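Local coordinates for protein arginine decarboxylase (Campylobacter jejuni subsp. jejuni, PDB 3NZP) that probably catalyses the pyridoxal 5'-phosphate-dependent decarboxylation of arginine to agmatine, a step in polyamine and spermidine biosynthesis, at residues 377-389 / 402-416. Sequence-based numbering, arbitrary orientation.
Sequences YLHDSIDHLESIL and RSNAEILTHLITKKA
Leu385 lies across Thr409 at about a right angle, its CB 3.4 Å from Thr409 OG1 and its CD2 against Thr409 CG2. With CG anti to the backbone N (chi1 177°), the leucine sends its other methyl, CD1, to Ala405 CB (3.7 Å) and the CG of Glu406. Ile388 CD1 meets the same alanine methyl. A turn or more away, Ile412 CG2 packs against Ser381 CB at 3.5 Å, and farther along Leu378 CD1 reaches Thr413 OG1. At the other end Leu389 CD2 sits by the aliphatic chain and NE of Arg402.

Both threonine hydroxyls turn back into their own helix: Thr409 OG1 donates to Ala405 O (2.6 Å) from above the carbonyl plane, and Thr413 OG1 likewise to Thr409 O. Thr409 thus offers Leu385 its methyl and hydroxyl flank, Thr413 offers Leu378 the hydroxyl oxygen alone. Arg402 NE holds Glu406 OE1 at 3.2 Å on the syn side; beyond them, Arg402 NH2 is salt-bridged to Glu250, and Glu406 OE2 hydrogen-bonded to Ser208, both of the second subunit.

The helices run antiparallel at 166°, axes 9.4 Å apart, as neighbours in the helical bundle domain. No hydrogen bond crosses between 377-389 and 402-416; van der Waals packing, part of it methyl against threonine hydroxyl, joins them, while the charged pair serves the dimer interface.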
# COMPACT_ATOMS: atom_id res chain seq x y z
N TYR B 377 -17.49 -32.11 26.88
CA TYR B 377 -17.00 -31.16 27.87
C TYR B 377 -16.47 -29.90 27.19
O TYR B 377 -16.74 -28.78 27.63
CB TYR B 377 -15.89 -31.80 28.71
CG TYR B 377 -16.41 -32.61 29.87
CD1 TYR B 377 -17.66 -33.23 29.81
CD2 TYR B 377 -15.65 -32.77 31.03
CE1 TYR B 377 -18.13 -34.01 30.87
CE2 TYR B 377 -16.11 -33.55 32.09
CZ TYR B 377 -17.35 -34.17 32.00
OH TYR B 377 -17.80 -34.97 33.02
N LEU B 378 -15.73 -30.10 26.10
CA LEU B 378 -15.20 -28.96 25.35
C LEU B 378 -16.31 -27.99 24.98
O LEU B 378 -16.14 -26.77 25.10
CB LEU B 378 -14.48 -29.45 24.10
CG LEU B 378 -14.08 -28.35 23.12
CD1 LEU B 378 -13.36 -27.21 23.85
CD2 LEU B 378 -13.20 -28.96 22.04
N HIS B 379 -17.43 -28.53 24.53
CA HIS B 379 -18.59 -27.72 24.16
C HIS B 379 -19.08 -26.93 25.37
O HIS B 379 -19.22 -25.71 25.33
CB HIS B 379 -19.73 -28.61 23.66
CG HIS B 379 -19.57 -29.07 22.25
ND1 HIS B 379 -19.77 -28.24 21.17
CD2 HIS B 379 -19.25 -30.29 21.74
CE1 HIS B 379 -19.57 -28.92 20.05
NE2 HIS B 379 -19.25 -30.16 20.37
N ASP B 380 -19.35 -27.66 26.45
CA ASP B 380 -19.85 -27.06 27.68
C ASP B 380 -18.90 -26.05 28.30
O ASP B 380 -19.32 -24.97 28.72
CB ASP B 380 -20.16 -28.16 28.70
CG ASP B 380 -21.21 -29.13 28.20
OD1 ASP B 380 -22.36 -28.71 27.95
OD2 ASP B 380 -20.88 -30.32 28.05
N SER B 381 -17.62 -26.41 28.36
CA SER B 381 -16.62 -25.51 28.94
C SER B 381 -16.68 -24.15 28.26
O SER B 381 -16.72 -23.12 28.93
CB SER B 381 -15.22 -26.11 28.82
OG SER B 381 -14.94 -26.48 27.48
N ILE B 382 -16.71 -24.15 26.93
CA ILE B 382 -16.76 -22.89 26.17
C ILE B 382 -17.96 -22.05 26.55
O ILE B 382 -17.84 -20.85 26.78
CB ILE B 382 -16.80 -23.14 24.65
CG1 ILE B 382 -15.57 -23.91 24.22
CG2 ILE B 382 -16.79 -21.82 23.90
CD1 ILE B 382 -14.28 -23.14 24.51
N ASP B 383 -19.12 -22.69 26.61
CA ASP B 383 -20.35 -22.01 26.95
C ASP B 383 -20.19 -21.29 28.30
O ASP B 383 -20.48 -20.10 28.42
CB ASP B 383 -21.51 -23.00 27.01
CG ASP B 383 -21.84 -23.62 25.65
OD1 ASP B 383 -22.85 -24.36 25.57
OD2 ASP B 383 -21.11 -23.39 24.66
N HIS B 384 -19.70 -22.02 29.30
CA HIS B 384 -19.51 -21.45 30.63
C HIS B 384 -18.68 -20.17 30.61
O HIS B 384 -19.05 -19.16 31.24
CB HIS B 384 -18.90 -22.50 31.56
CG HIS B 384 -19.82 -23.64 31.86
ND1 HIS B 384 -21.18 -23.55 31.68
CD2 HIS B 384 -19.59 -24.87 32.38
CE1 HIS B 384 -21.75 -24.68 32.07
NE2 HIS B 384 -20.80 -25.49 32.50
N LEU B 385 -17.56 -20.20 29.88
CA LEU B 385 -16.70 -19.04 29.76
C LEU B 385 -17.50 -17.88 29.16
O LEU B 385 -17.35 -16.72 29.57
CB LEU B 385 -15.51 -19.36 28.87
CG LEU B 385 -14.54 -18.19 28.60
CD1 LEU B 385 -13.90 -17.73 29.90
CD2 LEU B 385 -13.48 -18.66 27.63
N GLU B 386 -18.36 -18.21 28.20
CA GLU B 386 -19.19 -17.21 27.55
C GLU B 386 -20.19 -16.59 28.53
O GLU B 386 -20.41 -15.38 28.51
CB GLU B 386 -19.93 -17.81 26.35
CG GLU B 386 -19.22 -17.59 25.02
CD GLU B 386 -18.70 -16.15 24.86
OE1 GLU B 386 -19.47 -15.19 25.13
OE2 GLU B 386 -17.52 -15.98 24.47
N SER B 387 -20.78 -17.42 29.38
CA SER B 387 -21.73 -16.93 30.37
C SER B 387 -21.00 -16.07 31.40
O SER B 387 -21.52 -15.04 31.84
CB SER B 387 -22.45 -18.09 31.05
OG SER B 387 -23.35 -18.74 30.16
N ILE B 388 -19.80 -16.49 31.80
CA ILE B 388 -19.06 -15.70 32.79
C ILE B 388 -18.72 -14.34 32.22
O ILE B 388 -18.93 -13.31 32.88
CB ILE B 388 -17.79 -16.41 33.23
CG1 ILE B 388 -18.18 -17.62 34.05
CG2 ILE B 388 -16.97 -15.52 34.15
CD1 ILE B 388 -16.99 -18.38 34.48
N LEU B 389 -18.19 -14.33 31.00
CA LEU B 389 -17.85 -13.08 30.36
C LEU B 389 -19.07 -12.17 30.31
O LEU B 389 -18.99 -10.99 30.65
CB LEU B 389 -17.34 -13.34 28.96
CG LEU B 389 -16.03 -14.09 28.87
CD1 LEU B 389 -15.65 -14.27 27.41
CD2 LEU B 389 -14.96 -13.32 29.60
N ARG B 402 -13.19 -13.91 36.08
CA ARG B 402 -12.98 -13.93 34.65
C ARG B 402 -11.67 -14.66 34.37
O ARG B 402 -11.60 -15.49 33.47
CB ARG B 402 -12.93 -12.51 34.12
CG ARG B 402 -12.60 -12.41 32.66
CD ARG B 402 -12.82 -11.00 32.16
NE ARG B 402 -12.33 -10.82 30.80
CZ ARG B 402 -12.34 -9.66 30.16
NH1 ARG B 402 -12.82 -8.58 30.76
NH2 ARG B 402 -11.88 -9.57 28.93
N SER B 403 -10.65 -14.35 35.17
CA SER B 403 -9.33 -14.97 35.01
C SER B 403 -9.46 -16.45 35.20
O SER B 403 -9.05 -17.24 34.35
CB SER B 403 -8.33 -14.42 36.04
OG SER B 403 -7.06 -15.05 35.91
N ASN B 404 -10.04 -16.85 36.32
CA ASN B 404 -10.20 -18.26 36.59
C ASN B 404 -10.87 -18.99 35.45
O ASN B 404 -10.39 -20.03 34.99
CB ASN B 404 -11.01 -18.46 37.86
CG ASN B 404 -10.24 -18.07 39.07
OD1 ASN B 404 -9.04 -18.34 39.17
ND2 ASN B 404 -10.92 -17.42 40.02
N ALA B 405 -11.99 -18.41 35.00
CA ALA B 405 -12.77 -18.97 33.92
C ALA B 405 -11.92 -19.22 32.69
O ALA B 405 -11.88 -20.34 32.17
CB ALA B 405 -13.91 -18.02 33.59
N GLU B 406 -11.23 -18.18 32.24
CA GLU B 406 -10.37 -18.26 31.06
C GLU B 406 -9.29 -19.33 31.19
O GLU B 406 -9.07 -20.13 30.26
CB GLU B 406 -9.73 -16.90 30.81
CG GLU B 406 -10.73 -15.82 30.43
CD GLU B 406 -10.11 -14.45 30.39
OE1 GLU B 406 -10.79 -13.48 30.00
OE2 GLU B 406 -8.91 -14.34 30.74
N ILE B 407 -8.63 -19.37 32.34
CA ILE B 407 -7.57 -20.35 32.59
C ILE B 407 -8.14 -21.78 32.53
O ILE B 407 -7.63 -22.66 31.83
CB ILE B 407 -6.93 -20.15 33.98
CG1 ILE B 407 -6.49 -18.70 34.17
CG2 ILE B 407 -5.70 -20.99 34.11
CD1 ILE B 407 -6.08 -18.41 35.59
N LEU B 408 -9.21 -21.99 33.29
CA LEU B 408 -9.87 -23.30 33.35
C LEU B 408 -10.28 -23.73 31.95
O LEU B 408 -9.97 -24.84 31.51
CB LEU B 408 -11.10 -23.22 34.27
CG LEU B 408 -10.82 -23.22 35.78
CD1 LEU B 408 -11.98 -22.64 36.57
CD2 LEU B 408 -10.53 -24.65 36.19
N THR B 409 -10.96 -22.83 31.26
CA THR B 409 -11.41 -23.10 29.91
C THR B 409 -10.25 -23.57 29.06
O THR B 409 -10.37 -24.56 28.34
CB THR B 409 -12.02 -21.85 29.30
OG1 THR B 409 -13.11 -21.42 30.13
CG2 THR B 409 -12.52 -22.13 27.91
N HIS B 410 -9.13 -22.85 29.13
CA HIS B 410 -7.96 -23.25 28.36
C HIS B 410 -7.45 -24.61 28.80
O HIS B 410 -7.18 -25.47 27.96
CB HIS B 410 -6.85 -22.22 28.48
CG HIS B 410 -6.98 -21.10 27.50
ND1 HIS B 410 -8.05 -20.23 27.49
CD2 HIS B 410 -6.19 -20.75 26.45
CE1 HIS B 410 -7.92 -19.39 26.48
NE2 HIS B 410 -6.80 -19.69 25.83
N LEU B 411 -7.33 -24.81 30.10
CA LEU B 411 -6.87 -26.10 30.60
C LEU B 411 -7.78 -27.21 30.09
O LEU B 411 -7.31 -28.25 29.62
CB LEU B 411 -6.84 -26.10 32.13
CG LEU B 411 -5.73 -25.29 32.81
CD1 LEU B 411 -5.89 -25.31 34.33
CD2 LEU B 411 -4.39 -25.88 32.40
N ILE B 412 -9.09 -26.99 30.19
CA ILE B 412 -10.08 -27.98 29.75
C ILE B 412 -9.97 -28.24 28.26
O ILE B 412 -10.02 -29.38 27.82
CB ILE B 412 -11.50 -27.51 30.08
CG1 ILE B 412 -11.73 -27.65 31.59
CG2 ILE B 412 -12.52 -28.32 29.30
CD1 ILE B 412 -13.00 -27.02 32.08
N THR B 413 -9.80 -27.17 27.48
CA THR B 413 -9.66 -27.30 26.03
C THR B 413 -8.38 -28.04 25.70
O THR B 413 -8.35 -28.87 24.79
CB THR B 413 -9.63 -25.92 25.35
OG1 THR B 413 -10.94 -25.35 25.36
CG2 THR B 413 -9.13 -26.05 23.93
N LYS B 414 -7.32 -27.73 26.44
CA LYS B 414 -6.03 -28.38 26.22
C LYS B 414 -6.15 -29.89 26.46
O LYS B 414 -5.91 -30.70 25.56
CB LYS B 414 -4.96 -27.79 27.14
CG LYS B 414 -3.54 -28.26 26.84
CD LYS B 414 -2.58 -28.04 28.02
CE LYS B 414 -1.13 -28.38 27.65
NZ LYS B 414 -0.95 -29.72 27.03
N LYS B 415 -6.54 -30.26 27.69
CA LYS B 415 -6.69 -31.66 28.09
C LYS B 415 -7.69 -32.38 27.21
O LYS B 415 -7.64 -33.60 27.06
CB LYS B 415 -7.16 -31.73 29.55
CG LYS B 415 -7.11 -33.12 30.16
CD LYS B 415 -7.46 -33.05 31.65
CE LYS B 415 -7.24 -34.38 32.35
NZ LYS B 415 -7.65 -34.31 33.78
N ALA B 416 -8.60 -31.62 26.63
CA ALA B 416 -9.61 -32.17 25.75
C ALA B 416 -8.92 -32.74 24.53
O ALA B 416 -8.94 -33.95 24.31
CB ALA B 416 -10.59 -31.09 25.34